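PDB 6X9L: aldehyde dehydrogenase family protein from Pseudomonas syringae pv. tomato, which probably oxidises long-chain aliphatic aldehydes such as octanal to the corresponding acids, using NAD+ as the electron acceptor. Local coordinates for residues Val151-Thr156 / Asp229-Thr234; Ala170-Ala175 / Glu474-Thr479; Leu181-Leu186 / Leu210-Gly215; Gln289-Pro294 / Glu391-Val396. The protein carries 1 engineered substitution. One frame throughout, in Å; residues are numbered along the deposited sequence.

In the fold
Contacts 1 and 3 lie in the nucleotide-binding part of the aldehyde dehydrogenase fold; contact 2 packs the turn before strand 477-483 against a helix of that part, and contact 4 belongs to the catalytic side of the cleft. The centre of contact 1 lies about 12 Å from those of contacts 2 and 3. Its strand 143-155 pairs with 178-182, while C152 SG, on the sheet face that bears L154 and S232, packs 3.7 Å from Y476 CD1 of contact 2. Contact 4 is centred about 24 Å from contact 1 and about 22 Å from contact 3. NAD spans this separation: its adenosine half meets contacts 1 and 3, T234 of contact 1 also reaches the nicotinamide ring, and the nicotinamide ribose meets contact 4, beside octanal.

Contact 1: residues Val151-Thr156 / Asp229-Thr234; sequences VCALIT and DMISIT. With NAD (nicotinamide-adenine-dinucleotide), chain D.
A153 and I155 on one strand, I231 and I233 on the other, line one face of this parallel pair. A153 CB sits 3.6 Å from I231 CG1, and the end methyls of I155 and I231 meet obliquely, CD1 to CD1, at 3.9 Å. The I155 torsion (chi1 -57°) sets CG1 beside the backbone N and leaves CG2 anti to it; that methyl faces both I233 CD1 and the adenosine ribose of NAD. The opposite face carries C152 against M230, with SG 4.2 Å from SD, and L154 CD2 against S232. Between the faces runs a regular backbone ladder, from A153 N to M230 O through T234 N to I155 O. At its start V151 N donates to D229 OD2 at 2.8 Å, reaching the anti lone pair, and R64 forms a salt bridge to the same oxygen. Farther out, K168 of helix 161-174 binds both S232 OG and T234 OG1, tying that helix to the sheet. The strands deliver their C-terminal ends to the cofactor, as in Rossmann-like domains: NAD O3B donates to T156 O at 2.8 Å, and T234 CG2 lies 3.4 Å from C4N. A main-chain carbonyl therefore grips the ribose, while a methyl group packs on the nicotinamide.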
# COMPACT_ATOMS: atom_id res chain seq x y z
N VAL A 151 -8.13 -11.06 -8.33
CA VAL A 151 -8.72 -11.87 -7.26
C VAL A 151 -8.27 -11.30 -5.91
O VAL A 151 -7.08 -11.05 -5.70
CB VAL A 151 -8.30 -13.34 -7.41
CG1 VAL A 151 -8.78 -14.15 -6.23
CG2 VAL A 151 -8.83 -13.93 -8.72
N CYS A 152 -9.23 -11.11 -5.00
CA CYS A 152 -9.01 -10.41 -3.73
C CYS A 152 -9.43 -11.29 -2.55
O CYS A 152 -10.52 -11.87 -2.56
CB CYS A 152 -9.82 -9.09 -3.68
SG CYS A 152 -9.46 -7.92 -4.99
N ALA A 153 -8.58 -11.35 -1.52
CA ALA A 153 -8.91 -12.01 -0.27
C ALA A 153 -9.42 -11.00 0.74
O ALA A 153 -8.75 -9.99 1.01
CB ALA A 153 -7.69 -12.74 0.31
N LEU A 154 -10.59 -11.25 1.31
CA LEU A 154 -11.19 -10.37 2.30
C LEU A 154 -11.37 -11.11 3.62
O LEU A 154 -11.98 -12.18 3.66
CB LEU A 154 -12.54 -9.84 1.82
CG LEU A 154 -12.55 -9.46 0.33
CD1 LEU A 154 -13.99 -9.10 -0.11
CD2 LEU A 154 -11.54 -8.33 0.03
N ILE A 155 -10.84 -10.52 4.69
CA ILE A 155 -10.95 -11.08 6.03
C ILE A 155 -11.57 -10.01 6.93
O ILE A 155 -11.11 -8.86 6.96
CB ILE A 155 -9.57 -11.53 6.55
CG1 ILE A 155 -8.95 -12.55 5.59
CG2 ILE A 155 -9.68 -12.13 7.92
CD1 ILE A 155 -7.54 -12.91 5.97
N THR A 156 -12.61 -10.39 7.67
CA THR A 156 -13.39 -9.43 8.44
C THR A 156 -13.58 -9.86 9.89
O THR A 156 -13.50 -11.05 10.23
CB THR A 156 -14.76 -9.22 7.77
OG1 THR A 156 -15.35 -10.48 7.46
CG2 THR A 156 -14.59 -8.40 6.49
N ASP A 229 -4.28 -11.64 -5.89
CA ASP A 229 -3.55 -10.44 -6.26
C ASP A 229 -3.55 -9.40 -5.16
O ASP A 229 -2.70 -8.51 -5.18
CB ASP A 229 -4.18 -9.85 -7.52
CG ASP A 229 -4.29 -10.86 -8.62
OD1 ASP A 229 -3.22 -11.38 -9.01
OD2 ASP A 229 -5.42 -11.15 -9.07
N MET A 230 -4.48 -9.51 -4.22
CA MET A 230 -4.63 -8.52 -3.18
C MET A 230 -5.33 -9.17 -2.01
O MET A 230 -6.14 -10.09 -2.20
CB MET A 230 -5.41 -7.30 -3.65
CG MET A 230 -6.06 -6.56 -2.50
SD MET A 230 -6.97 -5.12 -3.02
CE MET A 230 -7.74 -4.72 -1.45
N ILE A 231 -5.01 -8.70 -0.80
CA ILE A 231 -5.67 -9.13 0.42
C ILE A 231 -5.98 -7.90 1.27
O ILE A 231 -5.16 -6.98 1.40
CB ILE A 231 -4.84 -10.16 1.23
CG1 ILE A 231 -5.65 -10.68 2.43
CG2 ILE A 231 -3.53 -9.56 1.75
CD1 ILE A 231 -5.22 -12.04 2.94
N SER A 232 -7.20 -7.86 1.81
CA SER A 232 -7.66 -6.78 2.66
C SER A 232 -8.16 -7.39 3.97
O SER A 232 -8.98 -8.32 3.95
CB SER A 232 -8.78 -5.96 1.99
OG SER A 232 -9.19 -4.90 2.83
N ILE A 233 -7.65 -6.89 5.09
CA ILE A 233 -8.00 -7.43 6.39
C ILE A 233 -8.38 -6.30 7.32
O ILE A 233 -7.66 -5.29 7.42
CB ILE A 233 -6.87 -8.26 7.02
CG1 ILE A 233 -7.31 -8.71 8.42
CG2 ILE A 233 -5.55 -7.46 7.06
CD1 ILE A 233 -6.51 -9.86 9.01
N THR A 234 -9.52 -6.47 7.99
CA THR A 234 -9.96 -5.68 9.13
C THR A 234 -9.91 -6.56 10.37
O THR A 234 -10.69 -7.52 10.48
CB THR A 234 -11.36 -5.15 8.87
OG1 THR A 234 -11.30 -4.26 7.74
CG2 THR A 234 -11.90 -4.43 10.10
PA NAD D . -8.67 -10.50 14.89
O1A NAD D . -7.47 -9.72 14.48
O2A NAD D . -8.41 -11.44 16.01
O5B NAD D . -9.32 -11.29 13.63
C5B NAD D . -9.73 -10.60 12.47
C4B NAD D . -9.89 -11.58 11.30
O4B NAD D . -8.64 -12.17 11.03
C3B NAD D . -10.82 -12.75 11.61
O3B NAD D . -11.53 -13.08 10.42
C2B NAD D . -9.89 -13.88 11.98
O2B NAD D . -10.42 -15.16 11.69
C1B NAD D . -8.74 -13.59 11.06
N9A NAD D . -7.45 -14.06 11.55
C8A NAD D . -7.02 -14.24 12.85
N7A NAD D . -5.72 -14.62 12.79
C5A NAD D . -5.33 -14.68 11.50
C6A NAD D . -4.13 -15.01 10.89
N6A NAD D . -3.04 -15.19 11.62
N1A NAD D . -4.05 -14.96 9.51
C2A NAD D . -5.13 -14.59 8.75
N3A NAD D . -6.33 -14.26 9.36
C4A NAD D . -6.41 -14.32 10.71
O3 NAD D . -9.86 -9.45 15.16
PN NAD D . -10.61 -9.11 16.54
O1N NAD D . -9.64 -8.54 17.50
O2N NAD D . -11.45 -10.25 16.94
O5D NAD D . -11.51 -7.92 15.86
C5D NAD D . -11.58 -6.67 16.50
C4D NAD D . -10.41 -5.81 16.02
O4D NAD D . -10.66 -5.33 14.71
C3D NAD D . -10.25 -4.58 16.91
O3D NAD D . -8.88 -4.27 17.01
C2D NAD D . -10.90 -3.51 16.08
O2D NAD D . -10.43 -2.22 16.40
C1D NAD D . -10.50 -3.93 14.67
N1N NAD D . -11.39 -3.23 13.73
C2N NAD D . -10.86 -2.28 12.89
C3N NAD D . -11.69 -1.58 12.03
C7N NAD D . -11.17 -0.52 11.11
O7N NAD D . -12.03 -0.10 10.08
N7N NAD D . -9.96 0.02 11.28
C4N NAD D . -13.06 -1.84 12.02
C5N NAD D . -13.58 -2.80 12.88
C6N NAD D . -12.73 -3.48 13.74

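Contact 2: residues Ala170-Ala175 / Glu474-Thr479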
# COMPACT_ATOMS: atom_id res chain seq x y z
N ALA A 170 -18.58 -4.55 -1.63
CA ALA A 170 -19.22 -3.64 -2.58
C ALA A 170 -18.19 -2.95 -3.47
O ALA A 170 -18.26 -3.11 -4.70
CB ALA A 170 -20.08 -2.63 -1.82
N PRO A 171 -17.20 -2.24 -2.94
CA PRO A 171 -16.20 -1.62 -3.82
C PRO A 171 -15.43 -2.62 -4.67
O PRO A 171 -15.22 -2.37 -5.87
CB PRO A 171 -15.29 -0.88 -2.83
CG PRO A 171 -15.42 -1.68 -1.57
CD PRO A 171 -16.85 -2.10 -1.52
N ALA A 172 -15.00 -3.74 -4.09
CA ALA A 172 -14.28 -4.78 -4.83
C ALA A 172 -15.07 -5.23 -6.05
O ALA A 172 -14.54 -5.30 -7.17
CB ALA A 172 -14.00 -5.96 -3.91
N ILE A 173 -16.34 -5.58 -5.84
CA ILE A 173 -17.20 -6.04 -6.92
C ILE A 173 -17.40 -4.94 -7.95
O ILE A 173 -17.41 -5.18 -9.16
CB ILE A 173 -18.55 -6.49 -6.34
CG1 ILE A 173 -18.35 -7.70 -5.44
CG2 ILE A 173 -19.53 -6.75 -7.44
CD1 ILE A 173 -17.53 -8.78 -6.07
N ALA A 174 -17.58 -3.70 -7.48
CA ALA A 174 -17.87 -2.59 -8.38
C ALA A 174 -16.70 -2.32 -9.30
O ALA A 174 -16.89 -2.02 -10.49
CB ALA A 174 -18.22 -1.34 -7.58
N ALA A 175 -15.48 -2.42 -8.77
CA ALA A 175 -14.25 -2.20 -9.52
C ALA A 175 -14.04 -3.24 -10.60
O ALA A 175 -13.17 -3.06 -11.46
CB ALA A 175 -13.06 -2.21 -8.56
N GLU A 474 -10.90 2.85 -5.00
CA GLU A 474 -9.62 2.86 -5.71
C GLU A 474 -8.60 1.89 -5.13
O GLU A 474 -7.64 1.54 -5.84
CB GLU A 474 -9.08 4.29 -5.74
CG GLU A 474 -9.97 5.23 -6.58
CD GLU A 474 -9.35 6.60 -6.84
OE1 GLU A 474 -8.64 7.13 -5.95
OE2 GLU A 474 -9.59 7.15 -7.94
N GLU A 475 -8.79 1.41 -3.90
CA GLU A 475 -7.94 0.36 -3.36
C GLU A 475 -8.02 -0.93 -4.16
O GLU A 475 -7.13 -1.77 -4.05
CB GLU A 475 -8.31 0.07 -1.91
CG GLU A 475 -8.16 1.26 -1.01
CD GLU A 475 -6.71 1.59 -0.70
OE1 GLU A 475 -5.87 0.67 -0.77
OE2 GLU A 475 -6.42 2.77 -0.37
N TYR A 476 -9.06 -1.12 -4.97
CA TYR A 476 -9.20 -2.33 -5.77
C TYR A 476 -8.87 -2.11 -7.24
O TYR A 476 -9.09 -3.02 -8.05
CB TYR A 476 -10.61 -2.89 -5.61
CG TYR A 476 -10.88 -3.34 -4.20
CD1 TYR A 476 -10.58 -4.63 -3.78
CD2 TYR A 476 -11.40 -2.45 -3.26
CE1 TYR A 476 -10.80 -5.02 -2.48
CE2 TYR A 476 -11.63 -2.84 -1.97
CZ TYR A 476 -11.33 -4.13 -1.58
OH TYR A 476 -11.57 -4.53 -0.28
N LEU A 477 -8.31 -0.96 -7.60
CA LEU A 477 -7.88 -0.70 -8.97
C LEU A 477 -6.37 -0.61 -9.06
O LEU A 477 -5.72 0.01 -8.22
CB LEU A 477 -8.50 0.60 -9.49
CG LEU A 477 -10.03 0.64 -9.44
CD1 LEU A 477 -10.50 2.07 -9.65
CD2 LEU A 477 -10.64 -0.32 -10.45
N GLU A 478 -5.81 -1.26 -10.09
CA GLU A 478 -4.46 -0.95 -10.53
C GLU A 478 -4.45 0.36 -11.31
O GLU A 478 -5.50 0.95 -11.60
CB GLU A 478 -3.88 -2.05 -11.39
CG GLU A 478 -3.34 -3.22 -10.62
CD GLU A 478 -2.06 -2.89 -9.85
OE1 GLU A 478 -1.42 -3.85 -9.36
OE2 GLU A 478 -1.71 -1.68 -9.73
N THR A 479 -3.26 0.79 -11.68
CA THR A 479 -3.08 2.03 -12.41
C THR A 479 -2.16 1.76 -13.60
O THR A 479 -1.05 1.22 -13.43
CB THR A 479 -2.52 3.12 -11.48
OG1 THR A 479 -3.56 3.53 -10.59
CG2 THR A 479 -2.00 4.33 -12.26
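Helix 161-174, which makes the beta-alpha-beta crossover between parallel strands 143-155 and 178-182, packs through P171, A172 and A175 on Y476 and L477, where the chain enters the antiparallel strand 477-483. The main aromatic interaction is a CH-pi contact: A172 CB stands over one face of the Y476 ring, 3.8 Å from its centroid and 19° off the ring normal, displaced toward the rim. With CG anti to its own carbonyl carbon (chi1 -64°), the tyrosine lays this face along the helix. Apolar packing completes the interface. P171 CG approaches Y476 CE2 at 4.0 Å, the proline and tyrosine crossing at a slant. The Y476 ring also touches C152 and M230, and its hydroxyl end lies against L154 and S232, so that the side chain occupies the layer between helix and sheet. Polar bonds shape the segment 474-479 from outside the interface: a type I turn from E474 to L477 presents the tyrosine, and R253 NH1 binds both E475 O and L477 O. Beyond the turn, E478 forms a salt bridge with R466 of the second subunit, placing this strand close to the dimer interface. At the C-terminal end of segment 170-175, A175 CB touches Y476 CB at 3.9 Å and L477 CD2 at 3.6 Å.

Contact 3: residues Leu181-Leu186 / Leu210-Gly215; sequences LKPSEL and LVNGSG. With NAD (nicotinamide-adenine-dinucleotide), chain D.
K182 and E185 reach the loop 210-215 from different directions and converge on the adenosine ribose of NAD. The lysine leaves its strand with CG anti to the backbone N (chi1 -166°) and then bends at chi3 and chi4; its aliphatic part passes V211 O, and NZ ends 2.9 Å from G213 O, above rather than within that carbonyl plane by a tilt of 24°. E185, bent at chi2, turns OE1 toward the same amine, 3.3 Å from K182 NZ, in a salt bridge whose hydrogen bond is weak. At the other end, the P183 ring crosses the L210 side chain at about a right angle and stands equally crosswise to N212, whose OD1 is 3.6 Å from P183 CD. A water joins P183 O, N212 OD1 and G213 N, and V211 N donates to L181 O at 3.0 Å, extending the parallel strand pairing. Helix 215-224 follows at once, with S214 OG capping E217 N, and G215, having no side chain, lets the adenine lie close to its CA. NAD O2B donates to E185 OE1 at 2.8 Å and receives a weak bond from K182 NZ. A carboxylate on the 2'-hydroxyl is consistent with a preference for NAD over NADP, because a 2'-phosphate would probably be repelled there.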
# COMPACT_ATOMS: atom_id res chain seq x y z
N LEU A 181 -14.08 -14.42 0.52
CA LEU A 181 -14.25 -13.80 1.83
C LEU A 181 -14.16 -14.86 2.92
O LEU A 181 -14.82 -15.90 2.83
CB LEU A 181 -15.61 -13.09 1.92
CG LEU A 181 -16.17 -12.80 3.32
CD1 LEU A 181 -15.28 -11.78 4.05
CD2 LEU A 181 -17.61 -12.31 3.28
N LYS A 182 -13.35 -14.59 3.94
CA LYS A 182 -13.40 -15.38 5.16
C LYS A 182 -14.00 -14.52 6.26
O LYS A 182 -13.33 -13.60 6.76
CB LYS A 182 -12.02 -15.87 5.58
CG LYS A 182 -12.09 -16.97 6.66
CD LYS A 182 -10.89 -17.01 7.59
CE LYS A 182 -11.03 -16.00 8.73
NZ LYS A 182 -12.25 -16.26 9.55
N PRO A 183 -15.25 -14.75 6.67
CA PRO A 183 -15.83 -13.98 7.78
C PRO A 183 -15.18 -14.39 9.08
O PRO A 183 -14.48 -15.39 9.17
CB PRO A 183 -17.32 -14.35 7.78
CG PRO A 183 -17.54 -15.19 6.53
CD PRO A 183 -16.19 -15.77 6.16
N SER A 184 -15.43 -13.59 10.10
CA SER A 184 -15.08 -13.99 11.46
C SER A 184 -15.76 -15.31 11.82
O SER A 184 -16.96 -15.49 11.59
CB SER A 184 -15.48 -12.90 12.42
OG SER A 184 -15.42 -13.36 13.75
N GLU A 185 -14.99 -16.25 12.37
CA GLU A 185 -15.62 -17.47 12.85
C GLU A 185 -16.48 -17.22 14.08
O GLU A 185 -17.24 -18.10 14.48
CB GLU A 185 -14.58 -18.54 13.14
CG GLU A 185 -13.52 -18.16 14.19
CD GLU A 185 -12.45 -17.19 13.68
OE1 GLU A 185 -12.75 -16.39 12.77
OE2 GLU A 185 -11.31 -17.23 14.20
N LEU A 186 -16.40 -16.03 14.68
CA LEU A 186 -17.29 -15.66 15.78
C LEU A 186 -18.50 -14.84 15.33
O LEU A 186 -19.28 -14.39 16.17
CB LEU A 186 -16.49 -14.89 16.85
CG LEU A 186 -15.26 -15.69 17.31
CD1 LEU A 186 -14.13 -14.81 17.84
CD2 LEU A 186 -15.68 -16.69 18.36
N LEU A 210 -17.43 -17.55 -0.38
CA LEU A 210 -17.42 -17.55 1.08
C LEU A 210 -16.81 -18.85 1.62
O LEU A 210 -17.24 -19.95 1.26
CB LEU A 210 -18.85 -17.39 1.61
CG LEU A 210 -18.97 -17.02 3.08
CD1 LEU A 210 -20.29 -16.35 3.29
CD2 LEU A 210 -18.90 -18.27 3.92
N VAL A 211 -15.79 -18.72 2.47
CA VAL A 211 -15.24 -19.87 3.17
C VAL A 211 -15.14 -19.52 4.65
O VAL A 211 -14.63 -18.45 5.02
CB VAL A 211 -13.86 -20.30 2.63
CG1 VAL A 211 -13.37 -21.53 3.37
CG2 VAL A 211 -13.91 -20.56 1.13
N ASN A 212 -15.62 -20.42 5.50
CA ASN A 212 -15.51 -20.25 6.94
C ASN A 212 -14.27 -20.97 7.45
O ASN A 212 -13.78 -21.92 6.83
CB ASN A 212 -16.77 -20.77 7.63
CG ASN A 212 -17.93 -19.83 7.49
OD1 ASN A 212 -17.77 -18.61 7.59
ND2 ASN A 212 -19.12 -20.38 7.25
N GLY A 213 -13.77 -20.50 8.58
CA GLY A 213 -12.70 -21.20 9.26
C GLY A 213 -11.87 -20.25 10.11
O GLY A 213 -12.18 -19.07 10.25
N SER A 214 -10.81 -20.81 10.67
CA SER A 214 -9.95 -20.04 11.55
C SER A 214 -9.11 -19.05 10.75
O SER A 214 -8.85 -19.25 9.55
CB SER A 214 -9.03 -20.96 12.35
OG SER A 214 -7.94 -21.38 11.55
N GLY A 215 -8.72 -17.97 11.41
CA GLY A 215 -7.81 -17.01 10.83
C GLY A 215 -6.52 -17.66 10.35
O GLY A 215 -6.21 -17.64 9.15
PA NAD D . -8.67 -10.50 14.89
O1A NAD D . -7.47 -9.72 14.48
O2A NAD D . -8.41 -11.44 16.01
O5B NAD D . -9.32 -11.29 13.63
C5B NAD D . -9.73 -10.60 12.47
C4B NAD D . -9.89 -11.58 11.30
O4B NAD D . -8.64 -12.17 11.03
C3B NAD D . -10.82 -12.75 11.61
O3B NAD D . -11.53 -13.08 10.42
C2B NAD D . -9.89 -13.88 11.98
O2B NAD D . -10.42 -15.16 11.69
C1B NAD D . -8.74 -13.59 11.06
N9A NAD D . -7.45 -14.06 11.55
C8A NAD D . -7.02 -14.24 12.85
N7A NAD D . -5.72 -14.62 12.79
C5A NAD D . -5.33 -14.68 11.50
C6A NAD D . -4.13 -15.01 10.89
N6A NAD D . -3.04 -15.19 11.62
N1A NAD D . -4.05 -14.96 9.51
C2A NAD D . -5.13 -14.59 8.75
N3A NAD D . -6.33 -14.26 9.36
C4A NAD D . -6.41 -14.32 10.71
O3 NAD D . -9.86 -9.45 15.16
PN NAD D . -10.61 -9.11 16.54
O1N NAD D . -9.64 -8.54 17.50
O2N NAD D . -11.45 -10.25 16.94
O5D NAD D . -11.51 -7.92 15.86
C5D NAD D . -11.58 -6.67 16.50
C4D NAD D . -10.41 -5.81 16.02
O4D NAD D . -10.66 -5.33 14.71
C3D NAD D . -10.25 -4.58 16.91
O3D NAD D . -8.88 -4.27 17.01
C2D NAD D . -10.90 -3.51 16.08
O2D NAD D . -10.43 -2.22 16.40
C1D NAD D . -10.50 -3.93 14.67
N1N NAD D . -11.39 -3.23 13.73
C2N NAD D . -10.86 -2.28 12.89
C3N NAD D . -11.69 -1.58 12.03
C7N NAD D . -11.17 -0.52 11.11
O7N NAD D . -12.03 -0.10 10.08
N7N NAD D . -9.96 0.02 11.28
C4N NAD D . -13.06 -1.84 12.02
C5N NAD D . -13.58 -2.80 12.88
C6N NAD D . -12.73 -3.48 13.74
O HOH W 1 -15.64 -17.86 9.14

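Contact 4: residues Gln289-Pro294 / Glu391-Val396. Engineered in segment 289-294: A291 (natural residue Cys). With NAD (nicotinamide-adenine-dinucleotide), chain D; OYA (octanal), chain C.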
# COMPACT_ATOMS: atom_id res chain seq x y z
N GLN A 289 -17.07 -2.13 21.43
CA GLN A 289 -16.44 -3.06 20.50
C GLN A 289 -16.35 -2.42 19.11
O GLN A 289 -17.04 -2.78 18.16
CB GLN A 289 -17.21 -4.37 20.47
CG GLN A 289 -17.23 -5.10 21.81
CD GLN A 289 -18.26 -6.22 21.83
OE1 GLN A 289 -17.96 -7.36 22.18
NE2 GLN A 289 -19.48 -5.88 21.43
N SER A 290 -15.46 -1.43 19.03
CA SER A 290 -15.30 -0.62 17.83
C SER A 290 -13.93 0.05 17.86
O SER A 290 -13.58 0.73 18.83
CB SER A 290 -16.41 0.40 17.74
OG SER A 290 -16.04 1.41 16.84
N ALA A 291 -13.14 -0.15 16.79
CA ALA A 291 -11.76 0.33 16.78
C ALA A 291 -11.68 1.86 16.83
O ALA A 291 -10.74 2.42 17.41
CB ALA A 291 -11.03 -0.20 15.54
N SER A 292 -12.62 2.54 16.21
CA SER A 292 -12.54 3.99 16.15
C SER A 292 -13.19 4.67 17.35
O SER A 292 -13.22 5.91 17.40
CB SER A 292 -13.17 4.49 14.85
OG SER A 292 -14.47 3.97 14.70
N ALA A 293 -13.70 3.91 18.31
CA ALA A 293 -14.40 4.51 19.44
C ALA A 293 -13.48 5.48 20.19
O ALA A 293 -12.30 5.17 20.44
CB ALA A 293 -14.92 3.42 20.38
N PRO A 294 -13.98 6.66 20.57
CA PRO A 294 -13.22 7.67 21.34
C PRO A 294 -13.11 7.37 22.84
O PRO A 294 -13.79 7.94 23.69
CB PRO A 294 -14.01 8.96 21.08
CG PRO A 294 -15.43 8.47 20.84
CD PRO A 294 -15.31 7.13 20.17
N GLU A 391 -5.61 -0.78 23.25
CA GLU A 391 -7.01 -0.89 22.89
C GLU A 391 -7.65 -1.96 23.75
O GLU A 391 -7.08 -3.04 23.94
CB GLU A 391 -7.14 -1.22 21.41
CG GLU A 391 -8.57 -1.38 20.93
CD GLU A 391 -8.63 -1.66 19.44
OE1 GLU A 391 -7.79 -2.43 18.93
OE2 GLU A 391 -9.52 -1.08 18.77
N ILE A 392 -8.83 -1.66 24.30
CA ILE A 392 -9.50 -2.57 25.21
C ILE A 392 -10.64 -3.31 24.53
O ILE A 392 -10.91 -4.47 24.85
CB ILE A 392 -10.00 -1.80 26.44
CG1 ILE A 392 -8.81 -1.22 27.22
CG2 ILE A 392 -10.83 -2.72 27.31
CD1 ILE A 392 -9.19 -0.12 28.19
N PHE A 393 -11.32 -2.65 23.60
CA PHE A 393 -12.41 -3.25 22.84
C PHE A 393 -13.54 -3.71 23.76
O PHE A 393 -14.13 -4.77 23.57
CB PHE A 393 -11.91 -4.39 21.96
CG PHE A 393 -12.41 -4.30 20.56
CD1 PHE A 393 -12.13 -3.19 19.78
CD2 PHE A 393 -13.23 -5.30 20.03
CE1 PHE A 393 -12.63 -3.08 18.47
CE2 PHE A 393 -13.72 -5.22 18.74
CZ PHE A 393 -13.42 -4.10 17.95
N GLY A 394 -13.85 -2.88 24.74
CA GLY A 394 -14.99 -3.06 25.61
C GLY A 394 -15.36 -1.70 26.15
O GLY A 394 -14.74 -0.69 25.79
N PRO A 395 -16.36 -1.62 27.02
CA PRO A 395 -16.87 -0.29 27.43
C PRO A 395 -16.07 0.32 28.59
O PRO A 395 -16.48 0.35 29.76
CB PRO A 395 -18.31 -0.58 27.82
CG PRO A 395 -18.23 -2.00 28.38
CD PRO A 395 -17.19 -2.72 27.55
N VAL A 396 -14.89 0.83 28.25
CA VAL A 396 -13.92 1.33 29.22
C VAL A 396 -13.43 2.66 28.70
O VAL A 396 -12.76 2.72 27.66
CB VAL A 396 -12.75 0.35 29.42
CG1 VAL A 396 -11.73 0.94 30.39
CG2 VAL A 396 -13.26 -1.01 29.90
PA NAD D . -8.67 -10.50 14.89
O1A NAD D . -7.47 -9.72 14.48
O2A NAD D . -8.41 -11.44 16.01
O5B NAD D . -9.32 -11.29 13.63
C5B NAD D . -9.73 -10.60 12.47
C4B NAD D . -9.89 -11.58 11.30
O4B NAD D . -8.64 -12.17 11.03
C3B NAD D . -10.82 -12.75 11.61
O3B NAD D . -11.53 -13.08 10.42
C2B NAD D . -9.89 -13.88 11.98
O2B NAD D . -10.42 -15.16 11.69
C1B NAD D . -8.74 -13.59 11.06
N9A NAD D . -7.45 -14.06 11.55
C8A NAD D . -7.02 -14.24 12.85
N7A NAD D . -5.72 -14.62 12.79
C5A NAD D . -5.33 -14.68 11.50
C6A NAD D . -4.13 -15.01 10.89
N6A NAD D . -3.04 -15.19 11.62
N1A NAD D . -4.05 -14.96 9.51
C2A NAD D . -5.13 -14.59 8.75
N3A NAD D . -6.33 -14.26 9.36
C4A NAD D . -6.41 -14.32 10.71
O3 NAD D . -9.86 -9.45 15.16
PN NAD D . -10.61 -9.11 16.54
O1N NAD D . -9.64 -8.54 17.50
O2N NAD D . -11.45 -10.25 16.94
O5D NAD D . -11.51 -7.92 15.86
C5D NAD D . -11.58 -6.67 16.50
C4D NAD D . -10.41 -5.81 16.02
O4D NAD D . -10.66 -5.33 14.71
C3D NAD D . -10.25 -4.58 16.91
O3D NAD D . -8.88 -4.27 17.01
C2D NAD D . -10.90 -3.51 16.08
O2D NAD D . -10.43 -2.22 16.40
C1D NAD D . -10.50 -3.93 14.67
N1N NAD D . -11.39 -3.23 13.73
C2N NAD D . -10.86 -2.28 12.89
C3N NAD D . -11.69 -1.58 12.03
C7N NAD D . -11.17 -0.52 11.11
O7N NAD D . -12.03 -0.10 10.08
N7N NAD D . -9.96 0.02 11.28
C4N NAD D . -13.06 -1.84 12.02
C5N NAD D . -13.58 -2.80 12.88
C6N NAD D . -12.73 -3.48 13.74
C14 OYA C . -21.45 5.60 13.84
C5 OYA C . -20.36 4.56 13.96
C6 OYA C . -20.31 3.75 12.68
C11 OYA C . -19.60 2.44 12.94
C7 OYA C . -18.09 2.62 12.86
C8 OYA C . -17.46 1.23 13.02
C9 OYA C . -16.01 1.19 12.57
C10 OYA C . -15.08 0.94 13.74
OAB OYA C . -14.83 -0.19 14.09
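E391 and F393 are aimed at the loop 289-294 by quite different torsions. The glutamate is extended, CG anti to the backbone N (chi1 179°), and carries OE2 to 3.3 Å from A291 CA; F393, at chi1 -132°, swings its ring flat beneath Q289 and S290. Q289 CA lies over that ring in a CH-pi contact, 3.9 Å from the centroid and 11° off the normal, with S290 N on the same face. C3D of the nicotinamide ribose lies over the opposite face, but the ribose is modelled too near the ring for its exact fit to be trusted; A291 CA is at the ring edge, in its plane. Behind this layer Q289 is fixed by A334 N on its OE1 and by N159 and N286 on its main-chain O. NAD O3D donates to E391 OE1 at 2.9 Å; the companion bond from O2D to OE2 is less certain, since O2D is modelled too near A291. That alanine is engineered in place of the natural cysteine, in this family the usual catalytic nucleophile. A291 N donates to octanal OAB at 3.2 Å, as expected for an oxyanion hole. The contact thus binds the cofactor ribose through a carboxylate, next to an aromatic ring and beside a backbone N-H that would probably polarise the aldehyde.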